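Local coordinates for putative lipoprotein YcdA (Bacillus subtilis subsp. subtilis str. 168, PDB 4R4G) that is of unknown function but is probably a membrane-anchored lipoprotein, pairing an Ig-like N-terminal domain with a mixed alpha/beta C-terminal domain through a kinked helix, at residues D36-L41 with F99-K104; V22-P27 with K135-A140; D206-G211 with V278-F283; S246-R251 with K284-A289. All blocks are in the same frame, centred on the assembly; numbering follows the deposited sequence.

Contact 1: residues D36-L41 with F99-K104; sequences DDQLVL and FFVVDK
L39 and V102 face each other as an antiparallel hydrogen-bonded pair, L39 N donating to V102 O at 2.9 Å. V102 N returns a bond to L39 O. Two residues on, L41 and F100 repeat the exchange, with L41 N 2.8 Å from F100 O; between them V40 and V101 form the non-hydrogen-bonded pair. V40 CG1, anti to its backbone N (chi1 168°), reaches F99 CB at 3.7 Å and comes at the edge of the F99 ring, in its plane. From the other face of the sheet L41 CB rests on V102 CG2, also at 3.7 Å. Strands 39-48 and 93-102 are neighbours in one antiparallel sheet of the Ig-like domain, and L64 of strand 62-66 packs on L41, F100 and V102. Beside V102 and D103, the side chain of Q38 runs roughly perpendicular to that of V101, Q38 OE1 lying 3.4 Å from V101 CG1 while S35 N hydrogen-bonds to OE1. Q38 CG also lies against D103 OD1. With an alanine at Q38, S35 N would probably lose its side-chain acceptor and V101 CG1 the amide beside it. Further out, D103 N bonds to Q66 OE1.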
loop_
_atom_site.group_PDB
_atom_site.type_symbol
_atom_site.label_atom_id
_atom_site.label_comp_id
_atom_site.label_asym_id
_atom_site.label_seq_id
_atom_site.Cartn_x
_atom_site.Cartn_y
_atom_site.Cartn_z
ATOM N N ASP A 36 11.903 -6.789 -4.883
ATOM C CA ASP A 36 11.175 -5.758 -4.130
ATOM C C ASP A 36 11.530 -4.359 -4.660
ATOM O O ASP A 36 10.724 -3.417 -4.570
ATOM C CB ASP A 36 11.484 -5.866 -2.618
ATOM C CG ASP A 36 11.197 -7.208 -1.946
ATOM O OD1 ASP A 36 10.559 -8.084 -2.593
ATOM O OD2 ASP A 36 11.585 -7.373 -0.764
ATOM N N ASP A 37 12.736 -4.259 -5.246
ATOM C CA ASP A 37 13.283 -3.034 -5.802
ATOM C C ASP A 37 12.955 -2.875 -7.299
ATOM O O ASP A 37 13.305 -1.853 -7.901
ATOM C CB ASP A 37 14.791 -3.020 -5.557
ATOM C CG ASP A 37 15.129 -3.081 -4.077
ATOM O OD1 ASP A 37 14.551 -2.269 -3.291
ATOM O OD2 ASP A 37 15.940 -3.954 -3.692
ATOM N N GLN A 38 12.254 -3.862 -7.890
ATOM C CA GLN A 38 11.881 -3.800 -9.299
ATOM C C GLN A 38 10.439 -3.414 -9.462
ATOM O O GLN A 38 9.629 -3.573 -8.537
ATOM C CB GLN A 38 12.150 -5.122 -10.024
ATOM C CG GLN A 38 13.604 -5.277 -10.382
ATOM C CD GLN A 38 13.946 -6.611 -10.972
ATOM O OE1 GLN A 38 13.438 -7.661 -10.559
ATOM N NE2 GLN A 38 14.865 -6.604 -11.927
ATOM N N LEU A 39 10.130 -2.891 -10.659
ATOM C CA LEU A 39 8.796 -2.499 -11.080
ATOM C C LEU A 39 8.426 -3.304 -12.306
ATOM O O LEU A 39 9.220 -4.124 -12.788
ATOM C CB LEU A 39 8.728 -0.989 -11.372
ATOM C CG LEU A 39 8.951 -0.042 -10.190
ATOM C CD1 LEU A 39 8.923 1.397 -10.650
ATOM C CD2 LEU A 39 7.883 -0.247 -9.093
ATOM N N VAL A 40 7.223 -3.084 -12.810
ATOM C CA VAL A 40 6.757 -3.756 -14.007
ATOM C C VAL A 40 6.421 -2.661 -14.990
ATOM O O VAL A 40 5.651 -1.764 -14.643
ATOM C CB VAL A 40 5.579 -4.728 -13.712
ATOM C CG1 VAL A 40 4.910 -5.215 -15.000
ATOM C CG2 VAL A 40 6.059 -5.910 -12.877
ATOM N N LEU A 41 7.037 -2.686 -16.184
ATOM C CA LEU A 41 6.772 -1.677 -17.201
ATOM C C LEU A 41 5.556 -2.113 -18.005
ATOM O O LEU A 41 5.559 -3.200 -18.588
ATOM C CB LEU A 41 8.009 -1.467 -18.088
ATOM C CG LEU A 41 7.961 -0.322 -19.101
ATOM C CD1 LEU A 41 8.253 1.010 -18.438
ATOM C CD2 LEU A 41 8.937 -0.566 -20.211
ATOM N N PHE A 99 3.828 -6.412 -20.326
ATOM C CA PHE A 99 4.396 -6.247 -18.999
ATOM C C PHE A 99 5.793 -6.850 -18.943
ATOM O O PHE A 99 6.007 -7.976 -19.411
ATOM C CB PHE A 99 3.471 -6.916 -17.966
ATOM C CG PHE A 99 2.043 -6.422 -17.969
ATOM C CD1 PHE A 99 1.111 -6.947 -18.853
ATOM C CD2 PHE A 99 1.613 -5.482 -17.036
ATOM C CE1 PHE A 99 -0.205 -6.487 -18.861
ATOM C CE2 PHE A 99 0.298 -5.021 -17.044
ATOM C CZ PHE A 99 -0.596 -5.513 -17.967
ATOM N N PHE A 100 6.746 -6.090 -18.385
ATOM C CA PHE A 100 8.137 -6.493 -18.316
ATOM C C PHE A 100 8.750 -6.098 -17.005
ATOM O O PHE A 100 8.540 -4.982 -16.546
ATOM C CB PHE A 100 8.941 -5.865 -19.464
ATOM C CG PHE A 100 8.473 -6.251 -20.846
ATOM C CD1 PHE A 100 8.850 -7.461 -21.412
ATOM C CD2 PHE A 100 7.663 -5.397 -21.588
ATOM C CE1 PHE A 100 8.406 -7.825 -22.683
ATOM C CE2 PHE A 100 7.234 -5.753 -22.867
ATOM C CZ PHE A 100 7.592 -6.972 -23.398
ATOM N N VAL A 101 9.538 -7.006 -16.426
ATOM C CA VAL A 101 10.238 -6.791 -15.164
ATOM C C VAL A 101 11.424 -5.875 -15.457
ATOM O O VAL A 101 12.296 -6.246 -16.243
ATOM C CB VAL A 101 10.674 -8.144 -14.531
ATOM C CG1 VAL A 101 11.334 -7.934 -13.183
ATOM C CG2 VAL A 101 9.506 -9.115 -14.426
ATOM N N VAL A 102 11.437 -4.686 -14.832
ATOM C CA VAL A 102 12.440 -3.630 -15.027
ATOM C C VAL A 102 12.885 -2.967 -13.712
ATOM O O VAL A 102 12.135 -2.895 -12.737
ATOM C CB VAL A 102 11.912 -2.511 -15.990
ATOM C CG1 VAL A 102 11.723 -3.028 -17.406
ATOM C CG2 VAL A 102 10.623 -1.847 -15.470
ATOM N N ASP A 103 14.094 -2.415 -13.749
ATOM C CA ASP A 103 14.698 -1.560 -12.739
ATOM C C ASP A 103 14.325 -0.127 -13.179
ATOM O O ASP A 103 14.604 0.250 -14.314
ATOM C CB ASP A 103 16.219 -1.810 -12.667
ATOM C CG ASP A 103 16.588 -3.225 -12.245
ATOM O OD1 ASP A 103 16.392 -3.559 -11.064
ATOM O OD2 ASP A 103 17.128 -3.984 -13.088
ATOM N N LYS A 104 13.571 0.605 -12.346
ATOM C CA LYS A 104 13.037 1.959 -12.602
ATOM C C LYS A 104 14.094 2.910 -13.166
ATOM O O LYS A 104 15.241 2.911 -12.699
ATOM C CB LYS A 104 12.453 2.544 -11.281
ATOM C CG LYS A 104 11.734 3.911 -11.354
ATOM C CD LYS A 104 11.588 4.514 -9.932
ATOM C CE LYS A 104 11.043 5.931 -9.881
ATOM N NZ LYS A 104 10.938 6.459 -8.488
#

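Contact 2: residues V22-P27 with K135-A140; sequences VSYTLP and KILATA
Y24 meets helix 134-141 with both its backbone and its ring. The backbone N of Y24 points almost straight at T139 OG1, 3.0 Å away. T139 can offer that oxygen because chi1 of 67° places OG1 between its own backbone N and carbonyl carbon, and CG2 anti to the carbonyl carbon, where T139 CG2 lies 3.7 Å from S23 CB. The same hydroxyl leans back towards I136 O within the helix, though the modelled separation is too short to be trusted in detail.

The Y24 ring is swung beside the backbone N, its CG anti to the carbonyl carbon (chi1 -68°), and this brings CD2 and CE2 of Y24 to the helix. Y24 CD2 touches A140 CB at 3.6 Å, Y24 CE2 touches I136 CG2 at the same distance, and L137 CA comes near the ring plane at the edge. The ring stands roughly perpendicular to the I136 side chain. V22 CG1 follows on from there, 4.0 Å from I136 CG2. At the far end of the ring, Y24 OH is hydrogen-bonded to G105 N and G131 O, which tethers that end of the phenol.

Strand and helix axes run nearly alongside, 23° apart. This is helix-on-sheet packing, in which the short helix following strand 125-130 lies against strand 16-25 of the Ig-like domain.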
loop_
_atom_site.group_PDB
_atom_site.type_symbol
_atom_site.label_atom_id
_atom_site.label_comp_id
_atom_site.label_asym_id
_atom_site.label_seq_id
_atom_site.Cartn_x
_atom_site.Cartn_y
_atom_site.Cartn_z
ATOM N N VAL A 22 2.957 4.167 -21.756
ATOM C CA VAL A 22 4.087 3.563 -21.025
ATOM C C VAL A 22 4.038 4.029 -19.570
ATOM O O VAL A 22 4.162 5.227 -19.290
ATOM C CB VAL A 22 5.488 3.834 -21.648
ATOM C CG1 VAL A 22 6.602 3.272 -20.776
ATOM C CG2 VAL A 22 5.604 3.261 -23.059
ATOM N N SER A 23 3.895 3.085 -18.640
ATOM C CA SER A 23 3.853 3.418 -17.228
ATOM C C SER A 23 4.510 2.351 -16.387
ATOM O O SER A 23 4.669 1.213 -16.829
ATOM C CB SER A 23 2.409 3.606 -16.775
ATOM O OG SER A 23 1.670 2.405 -16.893
ATOM N N TYR A 24 4.905 2.731 -15.172
ATOM C CA TYR A 24 5.448 1.830 -14.163
ATOM C C TYR A 24 4.298 1.314 -13.328
ATOM O O TYR A 24 3.351 2.064 -13.007
ATOM C CB TYR A 24 6.475 2.535 -13.264
ATOM C CG TYR A 24 7.761 2.933 -13.946
ATOM C CD1 TYR A 24 8.685 1.970 -14.352
ATOM C CD2 TYR A 24 8.104 4.273 -14.100
ATOM C CE1 TYR A 24 9.899 2.334 -14.936
ATOM C CE2 TYR A 24 9.317 4.648 -14.683
ATOM C CZ TYR A 24 10.208 3.674 -15.106
ATOM O OH TYR A 24 11.403 4.029 -15.675
ATOM N N THR A 25 4.350 0.026 -13.007
ATOM C CA THR A 25 3.332 -0.604 -12.176
ATOM C C THR A 25 4.028 -1.464 -11.127
ATOM O O THR A 25 5.230 -1.765 -11.227
ATOM C CB THR A 25 2.307 -1.428 -13.009
ATOM O OG1 THR A 25 2.959 -2.502 -13.704
ATOM C CG2 THR A 25 1.473 -0.578 -13.975
ATOM N N LEU A 26 3.275 -1.814 -10.093
ATOM C CA LEU A 26 3.780 -2.702 -9.073
ATOM C C LEU A 26 3.490 -4.081 -9.567
ATOM O O LEU A 26 2.424 -4.263 -10.168
ATOM C CB LEU A 26 3.094 -2.463 -7.715
ATOM C CG LEU A 26 3.512 -1.265 -6.881
ATOM C CD1 LEU A 26 2.594 -1.141 -5.718
ATOM C CD2 LEU A 26 4.944 -1.398 -6.366
ATOM N N PRO A 27 4.341 -5.082 -9.277
ATOM C CA PRO A 27 4.031 -6.445 -9.726
ATOM C C PRO A 27 2.726 -7.027 -9.142
ATOM O O PRO A 27 2.109 -6.464 -8.224
ATOM C CB PRO A 27 5.250 -7.248 -9.266
ATOM C CG PRO A 27 5.927 -6.416 -8.249
ATOM C CD PRO A 27 5.646 -5.017 -8.585
ATOM N N LYS A 135 7.190 12.222 -17.454
ATOM C CA LYS A 135 5.835 11.658 -17.563
ATOM C C LYS A 135 5.797 10.198 -17.030
ATOM O O LYS A 135 5.049 9.891 -16.088
ATOM C CB LYS A 135 5.324 11.706 -19.019
ATOM C CG LYS A 135 5.531 13.036 -19.772
ATOM C CD LYS A 135 5.199 12.876 -21.270
ATOM C CE LYS A 135 5.167 14.161 -22.077
ATOM N NZ LYS A 135 4.828 13.914 -23.514
ATOM N N ILE A 136 6.660 9.327 -17.599
ATOM C CA ILE A 136 6.771 7.904 -17.250
ATOM C C ILE A 136 7.124 7.733 -15.764
ATOM O O ILE A 136 6.563 6.844 -15.125
ATOM C CB ILE A 136 7.769 7.145 -18.176
ATOM C CG1 ILE A 136 7.376 7.339 -19.653
ATOM C CG2 ILE A 136 7.851 5.649 -17.818
ATOM C CD1 ILE A 136 8.423 6.931 -20.697
ATOM N N LEU A 137 8.026 8.577 -15.226
ATOM C CA LEU A 137 8.469 8.534 -13.824
ATOM C C LEU A 137 7.344 8.914 -12.837
ATOM O O LEU A 137 7.351 8.455 -11.687
ATOM C CB LEU A 137 9.664 9.477 -13.614
ATOM C CG LEU A 137 11.043 8.956 -13.978
ATOM C CD1 LEU A 137 12.025 10.073 -13.976
ATOM C CD2 LEU A 137 11.516 7.918 -12.984
ATOM N N ALA A 138 6.395 9.759 -13.296
ATOM C CA ALA A 138 5.239 10.227 -12.528
ATOM C C ALA A 138 4.387 9.050 -12.050
ATOM O O ALA A 138 3.952 9.011 -10.890
ATOM C CB ALA A 138 4.393 11.167 -13.386
ATOM N N THR A 139 4.194 8.076 -12.956
ATOM C CA THR A 139 3.396 6.877 -12.756
ATOM C C THR A 139 3.966 6.050 -11.591
ATOM O O THR A 139 3.178 5.511 -10.818
ATOM C CB THR A 139 3.287 6.103 -14.074
ATOM O OG1 THR A 139 4.567 5.591 -14.433
ATOM C CG2 THR A 139 2.745 6.966 -15.225
ATOM N N ALA A 140 5.313 6.023 -11.420
ATOM C CA ALA A 140 6.009 5.280 -10.351
ATOM C C ALA A 140 5.784 5.863 -8.939
ATOM O O ALA A 140 5.879 5.139 -7.929
ATOM C CB ALA A 140 7.499 5.236 -10.638
#

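Contact 3: residues D206-G211 with V278-F283; sequences DNIVNG and VYPEEF
P280 packs its ring against the backbone turn that runs from N207 to G211. CG of P280 lies 3.4 Å from N207 O, an oxygen already engaged by G211 N inside its own helix, and CB of P280 sits 4.2 Å from G211 CA. With no side chain on G211, the two backbones close to 4.5 Å between the CA atoms of G211 and P280, although the axes of the two short helix segments approach only to 8.3 Å. They run almost parallel, with 8° between them. Proline has no N-H to give to the turn before it, and helix 268-283 kinks there.

Beside this tight spot I208 CG1 rests 4.0 Å from P280 CD, the two side chains meeting at a slant, and touches Y279 CB as well. Y279 and F283 both carry CG anti to the backbone N (chi1 -169° for Y279), and their side chains pack on I212, with L216 also on F283. L248 of helix 248-260 packs on the same two residues.

The looser margin is the N207 side chain, whose CB reaches P280 CG only loosely; past it, E281 is exposed and makes a salt bridge to K284. A tetraethylene glycol molecule, probably from the crystallisation liquor, lies about 4 Å from the I208 side chain. Between the segments the grip is therefore van der Waals contact, and charged groups such as E281 are paired elsewhere.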
loop_
_atom_site.group_PDB
_atom_site.type_symbol
_atom_site.label_atom_id
_atom_site.label_comp_id
_atom_site.label_asym_id
_atom_site.label_seq_id
_atom_site.Cartn_x
_atom_site.Cartn_y
_atom_site.Cartn_z
ATOM N N ASP A 206 -10.725 9.282 28.884
ATOM C CA ASP A 206 -10.271 10.114 27.763
ATOM C C ASP A 206 -8.784 10.391 27.906
ATOM O O ASP A 206 -8.077 10.450 26.903
ATOM C CB ASP A 206 -11.055 11.434 27.658
ATOM C CG ASP A 206 -12.451 11.337 27.066
ATOM O OD1 ASP A 206 -12.852 10.222 26.652
ATOM O OD2 ASP A 206 -13.142 12.375 27.009
ATOM N N ASN A 207 -8.303 10.526 29.156
ATOM C CA ASN A 207 -6.889 10.754 29.432
ATOM C C ASN A 207 -6.071 9.521 29.061
ATOM O O ASN A 207 -4.930 9.673 28.618
ATOM C CB ASN A 207 -6.656 11.155 30.885
ATOM C CG ASN A 207 -6.791 12.637 31.144
ATOM O OD1 ASN A 207 -7.157 13.436 30.265
ATOM N ND2 ASN A 207 -6.500 13.039 32.373
ATOM N N ILE A 208 -6.677 8.316 29.191
ATOM C CA ILE A 208 -6.069 7.033 28.832
ATOM C C ILE A 208 -5.850 6.998 27.298
ATOM O O ILE A 208 -4.738 6.729 26.846
ATOM C CB ILE A 208 -6.918 5.834 29.378
ATOM C CG1 ILE A 208 -6.546 5.549 30.854
ATOM C CG2 ILE A 208 -6.753 4.558 28.515
ATOM C CD1 ILE A 208 -7.492 4.656 31.628
ATOM N N VAL A 209 -6.885 7.317 26.521
ATOM C CA VAL A 209 -6.843 7.349 25.059
ATOM C C VAL A 209 -5.824 8.367 24.583
ATOM O O VAL A 209 -4.951 8.023 23.784
ATOM C CB VAL A 209 -8.236 7.656 24.482
ATOM C CG1 VAL A 209 -8.198 7.749 22.964
ATOM C CG2 VAL A 209 -9.243 6.612 24.934
ATOM N N ASN A 210 -5.908 9.604 25.106
ATOM C CA ASN A 210 -5.006 10.681 24.729
ATOM C C ASN A 210 -3.549 10.383 25.132
ATOM O O ASN A 210 -2.631 10.736 24.383
ATOM C CB ASN A 210 -5.488 12.006 25.287
ATOM C CG ASN A 210 -6.811 12.465 24.698
ATOM O OD1 ASN A 210 -7.213 12.081 23.579
ATOM N ND2 ASN A 210 -7.518 13.306 25.445
ATOM N N GLY A 211 -3.360 9.685 26.252
ATOM C CA GLY A 211 -2.044 9.265 26.723
ATOM C C GLY A 211 -1.441 8.172 25.859
ATOM O O GLY A 211 -0.283 8.288 25.449
ATOM N N VAL A 278 -2.827 7.064 36.737
ATOM C CA VAL A 278 -1.391 6.894 36.492
ATOM C C VAL A 278 -1.130 6.230 35.137
ATOM O O VAL A 278 -0.082 6.506 34.548
ATOM C CB VAL A 278 -0.619 6.152 37.613
ATOM C CG1 VAL A 278 -0.485 7.014 38.860
ATOM C CG2 VAL A 278 -1.236 4.795 37.941
ATOM N N TYR A 279 -2.073 5.362 34.655
ATOM C CA TYR A 279 -1.999 4.605 33.391
ATOM C C TYR A 279 -1.430 5.483 32.243
ATOM O O TYR A 279 -0.390 5.103 31.696
ATOM C CB TYR A 279 -3.367 3.994 32.993
ATOM C CG TYR A 279 -3.291 3.004 31.847
ATOM C CD1 TYR A 279 -2.955 3.416 30.558
ATOM C CD2 TYR A 279 -3.583 1.660 32.041
ATOM C CE1 TYR A 279 -2.854 2.503 29.505
ATOM C CE2 TYR A 279 -3.477 0.735 30.996
ATOM C CZ TYR A 279 -3.139 1.165 29.724
ATOM O OH TYR A 279 -3.045 0.258 28.694
ATOM N N PRO A 280 -2.037 6.659 31.902
ATOM C CA PRO A 280 -1.470 7.492 30.825
ATOM C C PRO A 280 -0.008 7.899 31.032
ATOM O O PRO A 280 0.802 7.834 30.104
ATOM C CB PRO A 280 -2.355 8.750 30.852
ATOM C CG PRO A 280 -3.620 8.328 31.481
ATOM C CD PRO A 280 -3.273 7.269 32.452
ATOM N N GLU A 281 0.328 8.307 32.251
ATOM C CA GLU A 281 1.645 8.831 32.584
ATOM C C GLU A 281 2.698 7.732 32.568
ATOM O O GLU A 281 3.832 7.993 32.150
ATOM C CB GLU A 281 1.592 9.592 33.925
ATOM C CG GLU A 281 0.514 10.695 33.992
ATOM C CD GLU A 281 0.190 11.522 32.744
ATOM O OE1 GLU A 281 1.108 12.177 32.194
ATOM O OE2 GLU A 281 -0.993 11.528 32.323
ATOM N N GLU A 282 2.298 6.496 32.908
ATOM C CA GLU A 282 3.188 5.337 32.895
ATOM C C GLU A 282 3.347 4.779 31.483
ATOM O O GLU A 282 4.450 4.365 31.129
ATOM C CB GLU A 282 2.705 4.249 33.862
ATOM C CG GLU A 282 2.916 4.593 35.322
ATOM C CD GLU A 282 4.323 4.984 35.746
ATOM O OE1 GLU A 282 5.295 4.262 35.414
ATOM O OE2 GLU A 282 4.437 6.005 36.462
ATOM N N PHE A 283 2.266 4.774 30.672
ATOM C CA PHE A 283 2.324 4.333 29.270
ATOM C C PHE A 283 3.296 5.216 28.477
ATOM O O PHE A 283 4.112 4.705 27.727
ATOM C CB PHE A 283 0.927 4.370 28.618
ATOM C CG PHE A 283 0.904 3.759 27.235
ATOM C CD1 PHE A 283 1.270 4.505 26.118
ATOM C CD2 PHE A 283 0.560 2.424 27.053
ATOM C CE1 PHE A 283 1.290 3.931 24.849
ATOM C CE2 PHE A 283 0.560 1.856 25.775
ATOM C CZ PHE A 283 0.918 2.616 24.681
#

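Contact 4: residues S246-R251 with K284-A289; sequences SSLSDR and KKLGPA
L286 pushes CD2 into the angle between S247 and R251. L286 CD2 lies 3.4 Å from S247 OG and 3.5 Å from R251 NH1, and the R251 and L286 side chains run alongside one another, pointing opposite ways. The turn of the guanidinium group is set within its own segment, by S247: R251 NH1 donates to S247 OG at 2.9 Å, the oxygen only 6° out of the guanidinium plane, after the chain bends at chi3 (108°). S247 OG can receive it because chi1 of 59° tucks the hydroxyl between its backbone N and carbonyl carbon.

K285 comes across R251 at a slant with its aliphatic part, K285 CB lying 3.8 Å from R251 NH2. The two positive ends stay apart, NZ of K285 being 5.4 Å from NH2 of R251, and E282 serves both: its carboxylate makes a salt bridge to K285 NZ and a long, weak ion pair with R251 NE. More remotely, L248 CD2 faces L286 CD1 at 4.4 Å, and V243 of strand 233-244 packs on L286. A leucine in place of R251 would probably deprive S247 OG of its donor and E282 of its weak ion partner.

Across the segments the contact is thus mostly apolar carbon laid against polar groups, with one looser leucine-leucine contact, while the hydrogen bond and the ionic links that orient R251 and K285 are made to S247 and to E282.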
loop_
_atom_site.group_PDB
_atom_site.type_symbol
_atom_site.label_atom_id
_atom_site.label_comp_id
_atom_site.label_asym_id
_atom_site.label_seq_id
_atom_site.Cartn_x
_atom_site.Cartn_y
_atom_site.Cartn_z
ATOM N N SER A 246 5.136 -4.528 28.162
ATOM C CA SER A 246 5.341 -5.709 28.996
ATOM C C SER A 246 5.381 -5.342 30.460
ATOM O O SER A 246 4.773 -6.042 31.269
ATOM C CB SER A 246 6.612 -6.456 28.596
ATOM O OG SER A 246 7.751 -5.612 28.570
ATOM N N SER A 247 6.004 -4.200 30.792
ATOM C CA SER A 247 6.132 -3.736 32.179
ATOM C C SER A 247 4.937 -2.974 32.723
ATOM O O SER A 247 4.873 -2.805 33.941
ATOM C CB SER A 247 7.355 -2.838 32.320
ATOM O OG SER A 247 7.268 -1.705 31.472
ATOM N N LEU A 248 4.007 -2.491 31.865
ATOM C CA LEU A 248 2.877 -1.624 32.275
ATOM C C LEU A 248 2.092 -2.171 33.471
ATOM O O LEU A 248 1.767 -1.408 34.394
ATOM C CB LEU A 248 1.936 -1.326 31.098
ATOM C CG LEU A 248 0.949 -0.158 31.247
ATOM C CD1 LEU A 248 1.617 1.109 31.769
ATOM C CD2 LEU A 248 0.263 0.120 29.936
ATOM N N SER A 249 1.835 -3.488 33.471
ATOM C CA SER A 249 1.163 -4.214 34.562
ATOM C C SER A 249 1.806 -3.873 35.888
ATOM O O SER A 249 1.158 -3.266 36.741
ATOM C CB SER A 249 1.239 -5.726 34.320
ATOM O OG SER A 249 2.577 -6.195 34.193
ATOM N N ASP A 250 3.118 -4.185 36.007
ATOM C CA ASP A 250 3.947 -3.969 37.196
ATOM C C ASP A 250 4.037 -2.485 37.563
ATOM O O ASP A 250 3.883 -2.156 38.728
ATOM C CB ASP A 250 5.353 -4.570 37.008
ATOM C CG ASP A 250 5.376 -6.073 36.754
ATOM O OD1 ASP A 250 4.689 -6.812 37.496
ATOM O OD2 ASP A 250 6.113 -6.512 35.841
ATOM N N ARG A 251 4.224 -1.598 36.578
ATOM C CA ARG A 251 4.318 -0.155 36.804
ATOM C C ARG A 251 3.089 0.376 37.493
ATOM O O ARG A 251 3.219 1.188 38.411
ATOM C CB ARG A 251 4.518 0.590 35.492
ATOM C CG ARG A 251 5.795 0.221 34.794
ATOM C CD ARG A 251 5.847 0.944 33.485
ATOM N NE ARG A 251 6.838 2.005 33.541
ATOM C CZ ARG A 251 7.985 1.955 32.895
ATOM N NH1 ARG A 251 8.273 0.921 32.120
ATOM N NH2 ARG A 251 8.858 2.939 33.015
ATOM N N LYS A 284 3.198 6.539 28.644
ATOM C CA LYS A 284 4.056 7.553 28.028
ATOM C C LYS A 284 5.545 7.335 28.374
ATOM O O LYS A 284 6.399 7.884 27.687
ATOM C CB LYS A 284 3.633 8.962 28.497
ATOM C CG LYS A 284 2.441 9.606 27.769
ATOM C CD LYS A 284 2.052 10.902 28.528
ATOM C CE LYS A 284 0.722 11.501 28.142
ATOM N NZ LYS A 284 0.364 12.639 29.027
ATOM N N LYS A 285 5.856 6.557 29.430
ATOM C CA LYS A 285 7.218 6.239 29.880
ATOM C C LYS A 285 7.828 5.030 29.148
ATOM O O LYS A 285 9.029 4.793 29.289
ATOM C CB LYS A 285 7.214 5.909 31.363
ATOM C CG LYS A 285 7.005 7.074 32.300
ATOM C CD LYS A 285 7.352 6.613 33.692
ATOM C CE LYS A 285 6.759 7.503 34.721
ATOM N NZ LYS A 285 6.992 6.957 36.072
ATOM N N LEU A 286 7.000 4.225 28.435
ATOM C CA LEU A 286 7.459 3.003 27.789
ATOM C C LEU A 286 8.157 3.271 26.467
ATOM O O LEU A 286 7.765 4.171 25.727
ATOM C CB LEU A 286 6.304 2.034 27.532
ATOM C CG LEU A 286 5.281 1.739 28.588
ATOM C CD1 LEU A 286 4.021 1.191 27.930
ATOM C CD2 LEU A 286 5.793 0.768 29.620
ATOM N N GLY A 287 9.115 2.421 26.130
ATOM C CA GLY A 287 9.833 2.521 24.864
ATOM C C GLY A 287 9.436 1.489 23.831
ATOM O O GLY A 287 8.660 0.579 24.129
ATOM N N PRO A 288 9.961 1.583 22.599
ATOM C CA PRO A 288 9.621 0.573 21.593
ATOM C C PRO A 288 10.177 -0.807 21.919
ATOM O O PRO A 288 11.165 -0.940 22.661
ATOM C CB PRO A 288 10.250 1.109 20.307
ATOM C CG PRO A 288 10.710 2.467 20.599
ATOM C CD PRO A 288 10.919 2.559 22.057
ATOM N N ALA A 289 9.516 -1.834 21.367
ATOM C CA ALA A 289 9.920 -3.220 21.504
ATOM C C ALA A 289 11.041 -3.513 20.513
ATOM O O ALA A 289 11.199 -2.778 19.529
ATOM C CB ALA A 289 8.731 -4.131 21.261
#

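From the N terminus, 22-27 opens the loop of contact 2, and contact 1 opens soon after at 36-41 on the next strand, 39-48. Contact 1 closes at 99-104, inside the larger loop that contact 2 closes at 135-140, so the two are nested. They touch through the V40 O to T25 N pairing of neighbouring strands and tie the Ig-like domain's sheet to helix 134-141. Contact 3 starts at 206-211 and contact 4 at 246-251; they close in turn at 278-283 and 284-289, so their loops cross. Contact 3 joins helices 203-219 and 268-283, contact 4 helix 248-260 to the loop before strand 293-301. Contacts 1 and 3 have centres about 46 Å apart, on opposite sides of the chain's centre.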